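Local coordinates for protein Non-reducing end alpha-L-arabinofuranosidase BoGH43B (Bacteroides ovatus, PDB 5JOZ) that removes terminal non-reducing alpha-L-arabinofuranosyl residues from xyloglucan side branches, turning 'S' units into 'X' units during xyloglucan degradation, at residues A[79-84]-A[177-182]; A[18-23]-A[85-90]; A[239-244]-A[249-254]. One frame throughout, in Å; residues are numbered along the deposited sequence.

Contact 1 of 3, residues A[79-84]-A[177-182]; sequences TLRYHD and GPHFYK
T79 and R81 meet H179 and Y181 between two strands whose N-to-C directions differ by 18°. The strand axes come no closer than 10.4 Å, and no hydrogen bond joins the segments. Both are innermost strands, from two blades of the five-bladed beta-propeller of family 43, and side chains span the interval. Threonine suits its place because its two branches do different work: OG1 lies at the edge of the H179 ring, near its plane and 3.5 Å from CE1, while CG2 sits 3.6 Å above the centre of the R81 guanidinium plane. A bend at chi2 (-70°) turns the long arginine so that its NH2 comes 3.5 Å from H179 ND1, too poorly aligned to bond, and 4.1 Å from Y181 CE1. Guanidinium and imidazole planes stand 57° apart. H179 ND1 is satisfied instead by S128 OG, and Y181 OH by D240. R81 NH1 donates to L80 O at 2.9 Å and forms a salt bridge with D240; its NE forms another with E130. With an alanine in place of R81, D240 and E130 would probably lose their shared cationic partner, and T79 CG2 the flat group it rests on. The chemistry implies one arginine shared by acidic side chains from two other blades.

Contact 2 of 3, residues A[18-23]-A[85-90]; sequences SICRVG and GTFYVI
F87 reaches V22 and C20 across the interface of two successive blades of the five-bladed propeller: strand 18-22 is the innermost of the first blade, and strand 86-94 is the second strand of the next. The backbones stay well apart, with the CA atoms of C20 and F87 separated by 9.4 Å, and the contact belongs to side chains alone. Its apolar part gathers round CE2 of F87. V22 CG2 approaches obliquely, 3.8 Å from F87 CE2 and 4.1 Å from F87 CZ; it stands anti to the carbonyl carbon (chi1 180° for CG1), which places this methyl beside the ring. C20 SG lies at the ring's edge, near its plane, 4.5 Å from F87 CE2, a loose apolar contact suited to a small, weakly polar side chain. Aromatic contacts complete the setting: Y27 meets F87 edge-to-face, and the Y82 ring is inclined to it by about 60°. No hydrogen bond joins the two segments. R21, which points away from F87, bonds through NE to Q243 O. Its other bond is internal to 18-23, at the end of the strand: R21 NH2 donates to G23 O at 2.8 Å, with the oxygen in the guanidinium plane.

Contact 3 of 3, residues A[239-244]-A[249-254]; sequences ADLVQL and WWAVCL
Q243 lies over one face of the W249 indole, while L241 meets that ring at its edge, in a beta hairpin made of the first two strands of the last four-stranded blade of the five-bladed propeller. Q243 CB stands 3.7 Å from the centroid of the six-membered ring, only 6° off its normal, a clear CH-pi contact. With CG anti to the backbone N (chi1 -167°), the extended glutamine carries its amide past the rim of the indole near NE1, the two planes 31° apart, and CG rises 3.5 Å above the ring plane. NE2 comes near W249 NE1, but both are donors; NE2 bonds to G247 O in the connecting turn. Glutamine suits the place: its aliphatic stem lies on the indole while its amide bonds to the turn. At the edge, L241 CB lies 3.9 Å from W249 CZ3. The rings of W249 and W277 meet edge-to-face. The W250 ring is approached obliquely by L244, whose CD1 is 3.7 Å from W250 CD1. Beside W249, L241 CD2 touches A251 CB at 3.9 Å, the small alanine accommodating the leucine. On the other face V242 and V252 pack on I19 of the first blade, and D240 OD2 accepts bonds from S18 OG and I19 N. Antiparallel hydrogen bonds pair D240 with V252 and V242 with W250; W250 N reaches V242 O at 3.0 Å in an almost straight line.

In the fold
From the N terminus, strand 18-22 comes first, followed by 79-84 and 85-90, the two arms of a single hairpin. Contact 2 closes the loop from the first blade to the second. Contact 1 opens inside that loop and closes beyond it, at 177-182 in the fourth blade, so the two cross. Contact 3 follows in series and closes only a short turn within the fifth blade. Space reunites what sequence separates: through the carboxylate of D240, contact 3 is joined to both of the others. Together the contacts tie the first, second, fourth and fifth blades to one another, mostly through their innermost strands.

Contact 1 of 3, residues A[79-84]-A[177-182]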
ATOM      1  N   THR A  79      -5.980  -8.726  -7.406  1.00 24.52           N
ATOM      2  CA  THR A  79      -5.547 -10.117  -7.493  1.00 26.73           C
ATOM      3  C   THR A  79      -4.578 -10.232  -8.687  1.00 28.44           C
ATOM      4  O   THR A  79      -4.832  -9.643  -9.735  1.00 31.06           O
ATOM      5  CB  THR A  79      -6.766 -11.061  -7.590  1.00 27.22           C
ATOM      6  OG1 THR A  79      -7.543 -10.942  -6.392  1.00 28.80           O
ATOM      7  CG2 THR A  79      -6.347 -12.503  -7.773  1.00 27.40           C
ATOM      8  N   LEU A  80      -3.472 -10.963  -8.499  1.00 26.75           N
ATOM      9  CA  LEU A  80      -2.406 -11.144  -9.507  1.00 26.05           C
ATOM     10  C   LEU A  80      -2.320 -12.614  -9.912  1.00 29.44           C
ATOM     11  O   LEU A  80      -2.157 -13.485  -9.062  1.00 28.82           O
ATOM     12  CB  LEU A  80      -1.052 -10.707  -8.930  1.00 23.79           C
ATOM     13  CG  LEU A  80       0.270 -11.110  -9.601  1.00 23.60           C
ATOM     14  CD1 LEU A  80       0.412 -10.536 -10.995  1.00 24.30           C
ATOM     15  CD2 LEU A  80       1.448 -10.633  -8.767  1.00 23.57           C
ATOM     16  N   ARG A  81      -2.421 -12.892 -11.208  1.00 33.23           N
ATOM     17  CA  ARG A  81      -2.279 -14.261 -11.705  1.00 34.03           C
ATOM     18  C   ARG A  81      -1.463 -14.296 -12.988  1.00 33.80           C
ATOM     19  O   ARG A  81      -1.188 -13.257 -13.587  1.00 36.58           O
ATOM     20  CB  ARG A  81      -3.656 -14.892 -11.930  1.00 32.46           C
ATOM     21  CG  ARG A  81      -4.558 -14.944 -10.705  1.00 29.31           C
ATOM     22  CD  ARG A  81      -4.067 -15.948  -9.677  1.00 28.56           C
ATOM     23  NE  ARG A  81      -4.926 -16.008  -8.477  1.00 26.93           N
ATOM     24  CZ  ARG A  81      -4.597 -15.623  -7.235  1.00 24.17           C
ATOM     25  NH1 ARG A  81      -3.408 -15.108  -6.946  1.00 24.02           N
ATOM     26  NH2 ARG A  81      -5.479 -15.765  -6.251  1.00 26.80           N
ATOM     27  N   TYR A  82      -1.072 -15.504 -13.381  1.00 35.45           N
ATOM     28  CA  TYR A  82      -0.241 -15.740 -14.563  1.00 37.87           C
ATOM     29  C   TYR A  82      -0.759 -16.947 -15.353  1.00 39.29           C
ATOM     30  O   TYR A  82      -1.004 -18.003 -14.765  1.00 38.01           O
ATOM     31  CB  TYR A  82       1.202 -15.999 -14.132  1.00 37.43           C
ATOM     32  CG  TYR A  82       2.142 -16.345 -15.261  1.00 38.74           C
ATOM     33  CD1 TYR A  82       2.764 -15.343 -16.005  1.00 39.74           C
ATOM     34  CD2 TYR A  82       2.414 -17.679 -15.590  1.00 40.73           C
ATOM     35  CE1 TYR A  82       3.635 -15.655 -17.037  1.00 39.26           C
ATOM     36  CE2 TYR A  82       3.284 -18.000 -16.626  1.00 42.08           C
ATOM     37  CZ  TYR A  82       3.896 -16.984 -17.343  1.00 41.12           C
ATOM     38  OH  TYR A  82       4.762 -17.287 -18.369  1.00 42.74           O
ATOM     39  N   HIS A  83      -0.902 -16.782 -16.673  1.00 37.70           N
ATOM     40  CA  HIS A  83      -1.318 -17.858 -17.574  1.00 41.77           C
ATOM     41  C   HIS A  83      -0.760 -17.686 -18.989  1.00 41.88           C
ATOM     42  O   HIS A  83      -0.972 -16.646 -19.623  1.00 39.61           O
ATOM     43  CB  HIS A  83      -2.844 -17.948 -17.627  1.00 44.30           C
ATOM     44  CG  HIS A  83      -3.358 -19.098 -18.444  1.00 49.11           C
ATOM     45  ND1 HIS A  83      -3.101 -20.415 -18.122  1.00 44.93           N
ATOM     46  CD2 HIS A  83      -4.120 -19.126 -19.565  1.00 45.37           C
ATOM     47  CE1 HIS A  83      -3.678 -21.203 -19.012  1.00 47.94           C
ATOM     48  NE2 HIS A  83      -4.299 -20.447 -19.900  1.00 47.02           N
ATOM     49  N   ASP A  84      -0.055 -18.716 -19.465  1.00 43.96           N
ATOM     50  CA  ASP A  84       0.478 -18.782 -20.833  1.00 48.18           C
ATOM     51  C   ASP A  84       1.196 -17.503 -21.275  1.00 39.88           C
ATOM     52  O   ASP A  84       0.736 -16.781 -22.172  1.00 36.74           O
ATOM     53  CB  ASP A  84      -0.642 -19.162 -21.822  1.00 60.62           C
ATOM     54  CG  ASP A  84      -0.855 -20.663 -21.914  1.00 65.08           C
ATOM     55  OD1 ASP A  84      -0.827 -21.349 -20.867  1.00 55.80           O
ATOM     56  OD2 ASP A  84      -1.052 -21.150 -23.049  1.00 78.77           O
ATOM     57  N   GLY A 177     -12.587 -10.711   0.107  1.00 30.02           N
ATOM     58  CA  GLY A 177     -11.372 -11.358  -0.355  1.00 33.31           C
ATOM     59  C   GLY A 177     -11.408 -12.811  -0.786  1.00 32.64           C
ATOM     60  O   GLY A 177     -10.481 -13.556  -0.451  1.00 32.63           O
ATOM     61  N   PRO A 178     -12.446 -13.219  -1.556  1.00 30.70           N
ATOM     62  CA  PRO A 178     -12.528 -14.627  -1.940  1.00 29.62           C
ATOM     63  C   PRO A 178     -11.547 -14.982  -3.042  1.00 29.23           C
ATOM     64  O   PRO A 178     -11.411 -14.227  -4.006  1.00 28.81           O
ATOM     65  CB  PRO A 178     -13.961 -14.763  -2.447  1.00 33.34           C
ATOM     66  CG  PRO A 178     -14.260 -13.428  -3.023  1.00 32.95           C
ATOM     67  CD  PRO A 178     -13.593 -12.459  -2.089  1.00 32.46           C
ATOM     68  N   HIS A 179     -10.856 -16.107  -2.885  1.00 26.25           N
ATOM     69  CA  HIS A 179     -10.032 -16.670  -3.951  1.00 28.33           C
ATOM     70  C   HIS A 179     -10.505 -18.075  -4.251  1.00 28.40           C
ATOM     71  O   HIS A 179     -10.989 -18.774  -3.363  1.00 24.01           O
ATOM     72  CB  HIS A 179      -8.553 -16.699  -3.572  1.00 27.20           C
ATOM     73  CG  HIS A 179      -7.984 -15.344  -3.334  1.00 32.29           C
ATOM     74  ND1 HIS A 179      -7.992 -14.353  -4.294  1.00 27.92           N
ATOM     75  CD2 HIS A 179      -7.418 -14.801  -2.233  1.00 29.05           C
ATOM     76  CE1 HIS A 179      -7.430 -13.265  -3.795  1.00 30.01           C
ATOM     77  NE2 HIS A 179      -7.077 -13.509  -2.547  1.00 26.81           N
ATOM     78  N   PHE A 180     -10.300 -18.472  -5.502  1.00 27.14           N
ATOM     79  CA  PHE A 180     -10.770 -19.716  -6.045  1.00 30.02           C
ATOM     80  C   PHE A 180      -9.547 -20.584  -6.353  1.00 31.62           C
ATOM     81  O   PHE A 180      -8.642 -20.136  -7.048  1.00 32.39           O
ATOM     82  CB  PHE A 180     -11.565 -19.404  -7.325  1.00 34.99           C
ATOM     83  CG  PHE A 180     -12.391 -20.549  -7.831  1.00 30.73           C
ATOM     84  CD1 PHE A 180     -13.348 -21.137  -7.023  1.00 33.20           C
ATOM     85  CD2 PHE A 180     -12.221 -21.029  -9.125  1.00 34.82           C
ATOM     86  CE1 PHE A 180     -14.112 -22.193  -7.488  1.00 34.09           C
ATOM     87  CE2 PHE A 180     -12.981 -22.082  -9.595  1.00 35.26           C
ATOM     88  CZ  PHE A 180     -13.929 -22.667  -8.771  1.00 35.73           C
ATOM     89  N   TYR A 181      -9.508 -21.805  -5.820  1.00 28.87           N
ATOM     90  CA  TYR A 181      -8.419 -22.747  -6.118  1.00 30.71           C
ATOM     91  C   TYR A 181      -8.961 -24.131  -6.449  1.00 30.77           C
ATOM     92  O   TYR A 181      -9.950 -24.573  -5.865  1.00 31.84           O
ATOM     93  CB  TYR A 181      -7.440 -22.870  -4.945  1.00 30.19           C
ATOM     94  CG  TYR A 181      -6.965 -21.561  -4.364  1.00 27.45           C
ATOM     95  CD1 TYR A 181      -6.140 -20.715  -5.090  1.00 29.77           C
ATOM     96  CD2 TYR A 181      -7.347 -21.169  -3.085  1.00 32.58           C
ATOM     97  CE1 TYR A 181      -5.703 -19.510  -4.560  1.00 31.59           C
ATOM     98  CE2 TYR A 181      -6.915 -19.976  -2.540  1.00 36.83           C
ATOM     99  CZ  TYR A 181      -6.089 -19.146  -3.280  1.00 33.79           C
ATOM    100  OH  TYR A 181      -5.657 -17.964  -2.728  1.00 31.08           O
ATOM    101  N   LYS A 182      -8.316 -24.807  -7.395  1.00 31.26           N
ATOM    102  CA  LYS A 182      -8.622 -26.202  -7.690  1.00 32.73           C
ATOM    103  C   LYS A 182      -7.442 -26.964  -7.166  1.00 30.34           C
ATOM    104  O   LYS A 182      -6.384 -26.948  -7.787  1.00 32.19           O
ATOM    105  CB  LYS A 182      -8.806 -26.431  -9.194  1.00 33.52           C
ATOM    106  CG  LYS A 182      -8.881 -27.891  -9.640  1.00 38.51           C
ATOM    107  CD  LYS A 182      -9.972 -28.676  -8.924  1.00 48.88           C
ATOM    108  CE  LYS A 182     -10.173 -30.057  -9.532  1.00 52.50           C
ATOM    109  NZ  LYS A 182     -10.520 -29.990 -10.981  1.00 58.03           N
TER

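Contact 2 of 3, residues A[18-23]-A[85-90]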
ATOM      1  N   SER A  18      -1.662 -10.051  -2.967  1.00 22.65           N
ATOM      2  CA  SER A  18      -1.952 -11.173  -3.865  1.00 23.72           C
ATOM      3  C   SER A  18      -0.673 -11.666  -4.529  1.00 25.52           C
ATOM      4  O   SER A  18       0.112 -10.865  -5.029  1.00 21.69           O
ATOM      5  CB  SER A  18      -2.976 -10.779  -4.912  1.00 26.22           C
ATOM      6  OG  SER A  18      -3.260 -11.870  -5.752  1.00 28.75           O
ATOM      7  N   ILE A  19      -0.489 -12.987  -4.556  1.00 25.12           N
ATOM      8  CA  ILE A  19       0.776 -13.609  -4.987  1.00 26.87           C
ATOM      9  C   ILE A  19       0.586 -14.583  -6.144  1.00 25.74           C
ATOM     10  O   ILE A  19      -0.468 -15.177  -6.277  1.00 25.48           O
ATOM     11  CB  ILE A  19       1.443 -14.374  -3.814  1.00 28.84           C
ATOM     12  CG1 ILE A  19       2.900 -14.714  -4.133  1.00 29.19           C
ATOM     13  CG2 ILE A  19       0.674 -15.645  -3.442  1.00 28.83           C
ATOM     14  CD1 ILE A  19       3.736 -14.921  -2.890  1.00 29.89           C
ATOM     15  N   CYS A  20       1.620 -14.749  -6.967  1.00 28.48           N
ATOM     16  CA  CYS A  20       1.687 -15.872  -7.900  1.00 27.91           C
ATOM     17  C   CYS A  20       3.122 -16.296  -8.107  1.00 25.51           C
ATOM     18  O   CYS A  20       4.041 -15.477  -8.037  1.00 31.33           O
ATOM     19  CB  CYS A  20       1.019 -15.551  -9.245  1.00 30.12           C
ATOM     20  SG  CYS A  20       1.971 -14.478 -10.337  1.00 41.06           S
ATOM     21  N   ARG A  21       3.297 -17.590  -8.355  1.00 29.21           N
ATOM     22  CA  ARG A  21       4.592 -18.181  -8.641  1.00 29.00           C
ATOM     23  C   ARG A  21       4.635 -18.547 -10.114  1.00 30.05           C
ATOM     24  O   ARG A  21       3.736 -19.212 -10.626  1.00 28.48           O
ATOM     25  CB  ARG A  21       4.812 -19.430  -7.796  1.00 29.65           C
ATOM     26  CG  ARG A  21       6.211 -20.005  -7.914  1.00 28.93           C
ATOM     27  CD  ARG A  21       6.349 -21.288  -7.113  1.00 30.14           C
ATOM     28  NE  ARG A  21       5.489 -22.344  -7.634  1.00 30.21           N
ATOM     29  CZ  ARG A  21       5.711 -23.029  -8.752  1.00 30.80           C
ATOM     30  NH1 ARG A  21       4.844 -23.968  -9.125  1.00 31.67           N
ATOM     31  NH2 ARG A  21       6.778 -22.787  -9.517  1.00 29.07           N
ATOM     32  N   VAL A  22       5.694 -18.097 -10.777  1.00 34.88           N
ATOM     33  CA  VAL A  22       5.965 -18.407 -12.171  1.00 33.87           C
ATOM     34  C   VAL A  22       7.366 -19.029 -12.206  1.00 33.90           C
ATOM     35  O   VAL A  22       8.360 -18.305 -12.204  1.00 31.25           O
ATOM     36  CB  VAL A  22       5.913 -17.122 -13.022  1.00 34.44           C
ATOM     37  CG1 VAL A  22       6.199 -17.440 -14.488  1.00 37.49           C
ATOM     38  CG2 VAL A  22       4.569 -16.415 -12.849  1.00 32.01           C
ATOM     39  N   GLY A  23       7.446 -20.361 -12.193  1.00 29.73           N
ATOM     40  CA  GLY A  23       8.737 -21.050 -12.156  1.00 28.63           C
ATOM     41  C   GLY A  23       9.433 -20.766 -10.834  1.00 31.40           C
ATOM     42  O   GLY A  23       8.831 -20.948  -9.785  1.00 27.24           O
ATOM     43  N   GLY A  85       2.304 -17.221 -20.599  1.00 39.54           N
ATOM     44  CA  GLY A  85       3.171 -16.094 -20.951  1.00 44.93           C
ATOM     45  C   GLY A  85       2.643 -14.704 -20.649  1.00 41.01           C
ATOM     46  O   GLY A  85       3.280 -13.726 -21.036  1.00 51.77           O
ATOM     47  N   THR A  86       1.508 -14.611 -19.947  1.00 33.73           N
ATOM     48  CA  THR A  86       0.829 -13.343 -19.693  1.00 34.83           C
ATOM     49  C   THR A  86       0.421 -13.210 -18.199  1.00 35.81           C
ATOM     50  O   THR A  86      -0.217 -14.110 -17.646  1.00 34.32           O
ATOM     51  CB  THR A  86      -0.419 -13.214 -20.601  1.00 32.26           C
ATOM     52  OG1 THR A  86      -0.015 -13.223 -21.976  1.00 37.37           O
ATOM     53  CG2 THR A  86      -1.203 -11.925 -20.318  1.00 30.04           C
ATOM     54  N   PHE A  87       0.784 -12.083 -17.575  1.00 28.53           N
ATOM     55  CA  PHE A  87       0.379 -11.755 -16.205  1.00 24.92           C
ATOM     56  C   PHE A  87      -0.909 -10.976 -16.250  1.00 24.21           C
ATOM     57  O   PHE A  87      -1.097 -10.183 -17.153  1.00 26.51           O
ATOM     58  CB  PHE A  87       1.431 -10.888 -15.515  1.00 26.22           C
ATOM     59  CG  PHE A  87       2.722 -11.587 -15.293  1.00 28.77           C
ATOM     60  CD1 PHE A  87       3.668 -11.668 -16.308  1.00 31.74           C
ATOM     61  CD2 PHE A  87       3.007 -12.164 -14.062  1.00 30.66           C
ATOM     62  CE1 PHE A  87       4.868 -12.327 -16.105  1.00 31.98           C
ATOM     63  CE2 PHE A  87       4.209 -12.820 -13.854  1.00 33.15           C
ATOM     64  CZ  PHE A  87       5.135 -12.909 -14.872  1.00 28.71           C
ATOM     65  N   TYR A  88      -1.777 -11.192 -15.264  1.00 26.18           N
ATOM     66  CA  TYR A  88      -3.074 -10.520 -15.166  1.00 26.83           C
ATOM     67  C   TYR A  88      -3.214  -9.935 -13.767  1.00 29.57           C
ATOM     68  O   TYR A  88      -2.918 -10.617 -12.782  1.00 27.34           O
ATOM     69  CB  TYR A  88      -4.218 -11.514 -15.382  1.00 31.18           C
ATOM     70  CG  TYR A  88      -4.319 -12.085 -16.781  1.00 28.71           C
ATOM     71  CD1 TYR A  88      -3.483 -13.111 -17.192  1.00 30.09           C
ATOM     72  CD2 TYR A  88      -5.257 -11.604 -17.683  1.00 31.65           C
ATOM     73  CE1 TYR A  88      -3.571 -13.640 -18.467  1.00 34.34           C
ATOM     74  CE2 TYR A  88      -5.354 -12.124 -18.967  1.00 37.44           C
ATOM     75  CZ  TYR A  88      -4.505 -13.144 -19.353  1.00 35.94           C
ATOM     76  OH  TYR A  88      -4.576 -13.665 -20.622  1.00 42.41           O
ATOM     77  N   VAL A  89      -3.642  -8.675 -13.689  1.00 25.54           N
ATOM     78  CA  VAL A  89      -3.955  -8.052 -12.423  1.00 26.45           C
ATOM     79  C   VAL A  89      -5.342  -7.439 -12.485  1.00 27.59           C
ATOM     80  O   VAL A  89      -5.565  -6.497 -13.238  1.00 27.75           O
ATOM     81  CB  VAL A  89      -2.929  -6.974 -12.031  1.00 25.24           C
ATOM     82  CG1 VAL A  89      -3.378  -6.245 -10.774  1.00 26.84           C
ATOM     83  CG2 VAL A  89      -1.576  -7.614 -11.788  1.00 28.57           C
ATOM     84  N   ILE A  90      -6.244  -7.956 -11.657  1.00 26.33           N
ATOM     85  CA  ILE A  90      -7.626  -7.494 -11.588  1.00 24.44           C
ATOM     86  C   ILE A  90      -7.797  -6.752 -10.264  1.00 24.10           C
ATOM     87  O   ILE A  90      -7.232  -7.154  -9.252  1.00 25.08           O
ATOM     88  CB  ILE A  90      -8.630  -8.687 -11.737  1.00 26.55           C
ATOM     89  CG1 ILE A  90     -10.027  -8.198 -12.120  1.00 30.47           C
ATOM     90  CG2 ILE A  90      -8.738  -9.524 -10.473  1.00 25.23           C
ATOM     91  CD1 ILE A  90     -10.993  -9.305 -12.469  1.00 31.44           C
TER

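Contact 3 of 3, residues A[239-244]-A[249-254]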
ATOM      1  N   ALA A 239      -5.890 -13.405   2.998  1.00 26.62           N
ATOM      2  CA  ALA A 239      -4.799 -14.231   2.522  1.00 25.99           C
ATOM      3  C   ALA A 239      -4.934 -14.646   1.046  1.00 26.76           C
ATOM      4  O   ALA A 239      -6.015 -14.574   0.467  1.00 18.96           O
ATOM      5  CB  ALA A 239      -4.677 -15.470   3.392  1.00 27.82           C
ATOM      6  N   ASP A 240      -3.799 -15.056   0.472  1.00 24.30           N
ATOM      7  CA  ASP A 240      -3.711 -15.675  -0.839  1.00 27.08           C
ATOM      8  C   ASP A 240      -2.690 -16.816  -0.755  1.00 24.79           C
ATOM      9  O   ASP A 240      -1.630 -16.648  -0.167  1.00 28.25           O
ATOM     10  CB  ASP A 240      -3.289 -14.642  -1.901  1.00 26.85           C
ATOM     11  CG  ASP A 240      -3.563 -15.114  -3.344  1.00 30.81           C
ATOM     12  OD1 ASP A 240      -4.131 -16.211  -3.553  1.00 33.03           O
ATOM     13  OD2 ASP A 240      -3.201 -14.382  -4.292  1.00 27.59           O
ATOM     14  N   LEU A 241      -3.019 -17.972  -1.322  1.00 24.06           N
ATOM     15  CA  LEU A 241      -2.154 -19.155  -1.234  1.00 25.09           C
ATOM     16  C   LEU A 241      -1.153 -19.207  -2.389  1.00 23.45           C
ATOM     17  O   LEU A 241      -1.376 -18.626  -3.432  1.00 28.72           O
ATOM     18  CB  LEU A 241      -2.992 -20.441  -1.205  1.00 23.13           C
ATOM     19  CG  LEU A 241      -4.004 -20.627  -0.067  1.00 22.61           C
ATOM     20  CD1 LEU A 241      -4.622 -22.011  -0.137  1.00 25.20           C
ATOM     21  CD2 LEU A 241      -3.410 -20.425   1.317  1.00 24.52           C
ATOM     22  N   VAL A 242      -0.038 -19.891  -2.177  1.00 26.09           N
ATOM     23  CA  VAL A 242       0.935 -20.189  -3.241  1.00 25.42           C
ATOM     24  C   VAL A 242       1.575 -21.535  -2.948  1.00 24.03           C
ATOM     25  O   VAL A 242       1.874 -21.843  -1.791  1.00 23.31           O
ATOM     26  CB  VAL A 242       2.047 -19.112  -3.346  1.00 27.65           C
ATOM     27  CG1 VAL A 242       2.760 -18.886  -2.009  1.00 28.53           C
ATOM     28  CG2 VAL A 242       3.054 -19.467  -4.428  1.00 27.09           C
ATOM     29  N   GLN A 243       1.792 -22.334  -3.982  1.00 22.64           N
ATOM     30  CA  GLN A 243       2.421 -23.636  -3.811  1.00 23.99           C
ATOM     31  C   GLN A 243       3.815 -23.615  -4.437  1.00 23.81           C
ATOM     32  O   GLN A 243       3.998 -23.092  -5.533  1.00 22.57           O
ATOM     33  CB  GLN A 243       1.568 -24.746  -4.439  1.00 24.31           C
ATOM     34  CG  GLN A 243       2.023 -26.138  -4.022  1.00 27.45           C
ATOM     35  CD  GLN A 243       1.324 -27.286  -4.757  1.00 29.29           C
ATOM     36  OE1 GLN A 243       0.901 -27.151  -5.896  1.00 29.94           O
ATOM     37  NE2 GLN A 243       1.233 -28.438  -4.095  1.00 28.49           N
ATOM     38  N   LEU A 244       4.776 -24.215  -3.739  1.00 27.65           N
ATOM     39  CA  LEU A 244       6.158 -24.332  -4.215  1.00 29.45           C
ATOM     40  C   LEU A 244       6.364 -25.613  -5.026  1.00 29.21           C
ATOM     41  O   LEU A 244       5.553 -26.533  -4.972  1.00 33.07           O
ATOM     42  CB  LEU A 244       7.120 -24.351  -3.027  1.00 27.04           C
ATOM     43  CG  LEU A 244       6.945 -23.269  -1.975  1.00 28.36           C
ATOM     44  CD1 LEU A 244       7.989 -23.394  -0.872  1.00 29.82           C
ATOM     45  CD2 LEU A 244       7.035 -21.912  -2.621  1.00 32.08           C
ATOM     46  N   TRP A 249       3.001 -25.518   0.866  1.00 24.25           N
ATOM     47  CA  TRP A 249       2.101 -24.376   0.720  1.00 23.11           C
ATOM     48  C   TRP A 249       2.435 -23.254   1.722  1.00 23.17           C
ATOM     49  O   TRP A 249       2.733 -23.506   2.910  1.00 22.53           O
ATOM     50  CB  TRP A 249       0.653 -24.834   0.908  1.00 23.59           C
ATOM     51  CG  TRP A 249       0.121 -25.669  -0.223  1.00 22.56           C
ATOM     52  CD1 TRP A 249       0.328 -27.011  -0.429  1.00 23.41           C
ATOM     53  CD2 TRP A 249      -0.726 -25.227  -1.288  1.00 20.87           C
ATOM     54  NE1 TRP A 249      -0.342 -27.421  -1.559  1.00 23.84           N
ATOM     55  CE2 TRP A 249      -0.999 -26.348  -2.101  1.00 22.38           C
ATOM     56  CE3 TRP A 249      -1.276 -23.988  -1.640  1.00 22.17           C
ATOM     57  CZ2 TRP A 249      -1.783 -26.263  -3.257  1.00 21.63           C
ATOM     58  CZ3 TRP A 249      -2.056 -23.907  -2.784  1.00 23.04           C
ATOM     59  CH2 TRP A 249      -2.296 -25.039  -3.583  1.00 21.00           C
ATOM     60  N   TRP A 250       2.394 -22.030   1.198  1.00 21.66           N
ATOM     61  CA  TRP A 250       2.545 -20.804   1.953  1.00 23.38           C
ATOM     62  C   TRP A 250       1.369 -19.880   1.660  1.00 24.44           C
ATOM     63  O   TRP A 250       0.731 -19.966   0.590  1.00 29.20           O
ATOM     64  CB  TRP A 250       3.883 -20.141   1.616  1.00 24.23           C
ATOM     65  CG  TRP A 250       5.017 -20.937   2.172  1.00 26.77           C
ATOM     66  CD1 TRP A 250       5.605 -22.040   1.614  1.00 29.67           C
ATOM     67  CD2 TRP A 250       5.655 -20.738   3.430  1.00 25.35           C
ATOM     68  NE1 TRP A 250       6.597 -22.520   2.443  1.00 28.30           N
ATOM     69  CE2 TRP A 250       6.646 -21.737   3.564  1.00 25.05           C
ATOM     70  CE3 TRP A 250       5.505 -19.796   4.449  1.00 25.69           C
ATOM     71  CZ2 TRP A 250       7.462 -21.828   4.684  1.00 25.86           C
ATOM     72  CZ3 TRP A 250       6.328 -19.878   5.554  1.00 25.16           C
ATOM     73  CH2 TRP A 250       7.292 -20.887   5.667  1.00 24.79           C
ATOM     74  N   ALA A 251       1.059 -19.036   2.640  1.00 21.49           N
ATOM     75  CA  ALA A 251       0.036 -18.016   2.528  1.00 21.33           C
ATOM     76  C   ALA A 251       0.671 -16.654   2.745  1.00 23.45           C
ATOM     77  O   ALA A 251       1.516 -16.492   3.623  1.00 23.77           O
ATOM     78  CB  ALA A 251      -1.051 -18.249   3.560  1.00 21.43           C
ATOM     79  N   VAL A 252       0.277 -15.679   1.935  1.00 21.04           N
ATOM     80  CA  VAL A 252       0.498 -14.284   2.297  1.00 22.56           C
ATOM     81  C   VAL A 252      -0.845 -13.735   2.750  1.00 23.46           C
ATOM     82  O   VAL A 252      -1.886 -14.223   2.326  1.00 28.76           O
ATOM     83  CB  VAL A 252       1.131 -13.439   1.174  1.00 21.39           C
ATOM     84  CG1 VAL A 252       2.523 -13.966   0.870  1.00 19.03           C
ATOM     85  CG2 VAL A 252       0.242 -13.407  -0.083  1.00 21.10           C
ATOM     86  N   CYS A 253      -0.801 -12.765   3.652  1.00 23.92           N
ATOM     87  CA  CYS A 253      -1.996 -12.112   4.185  1.00 23.40           C
ATOM     88  C   CYS A 253      -1.596 -10.754   4.747  1.00 24.11           C
ATOM     89  O   CYS A 253      -0.395 -10.451   4.867  1.00 22.20           O
ATOM     90  CB  CYS A 253      -2.609 -12.946   5.300  1.00 25.15           C
ATOM     91  SG  CYS A 253      -1.640 -12.887   6.830  1.00 26.76           S
ATOM     92  N   LEU A 254      -2.602  -9.956   5.095  1.00 20.26           N
ATOM     93  CA  LEU A 254      -2.385  -8.648   5.679  1.00 20.46           C
ATOM     94  C   LEU A 254      -2.559  -8.717   7.177  1.00 20.82           C
ATOM     95  O   LEU A 254      -3.174  -9.634   7.695  1.00 22.27           O
ATOM     96  CB  LEU A 254      -3.345  -7.599   5.093  1.00 21.82           C
ATOM     97  CG  LEU A 254      -4.856  -7.610   5.390  1.00 21.16           C
ATOM     98  CD1 LEU A 254      -5.226  -7.265   6.831  1.00 23.83           C
ATOM     99  CD2 LEU A 254      -5.559  -6.670   4.426  1.00 23.18           C
TER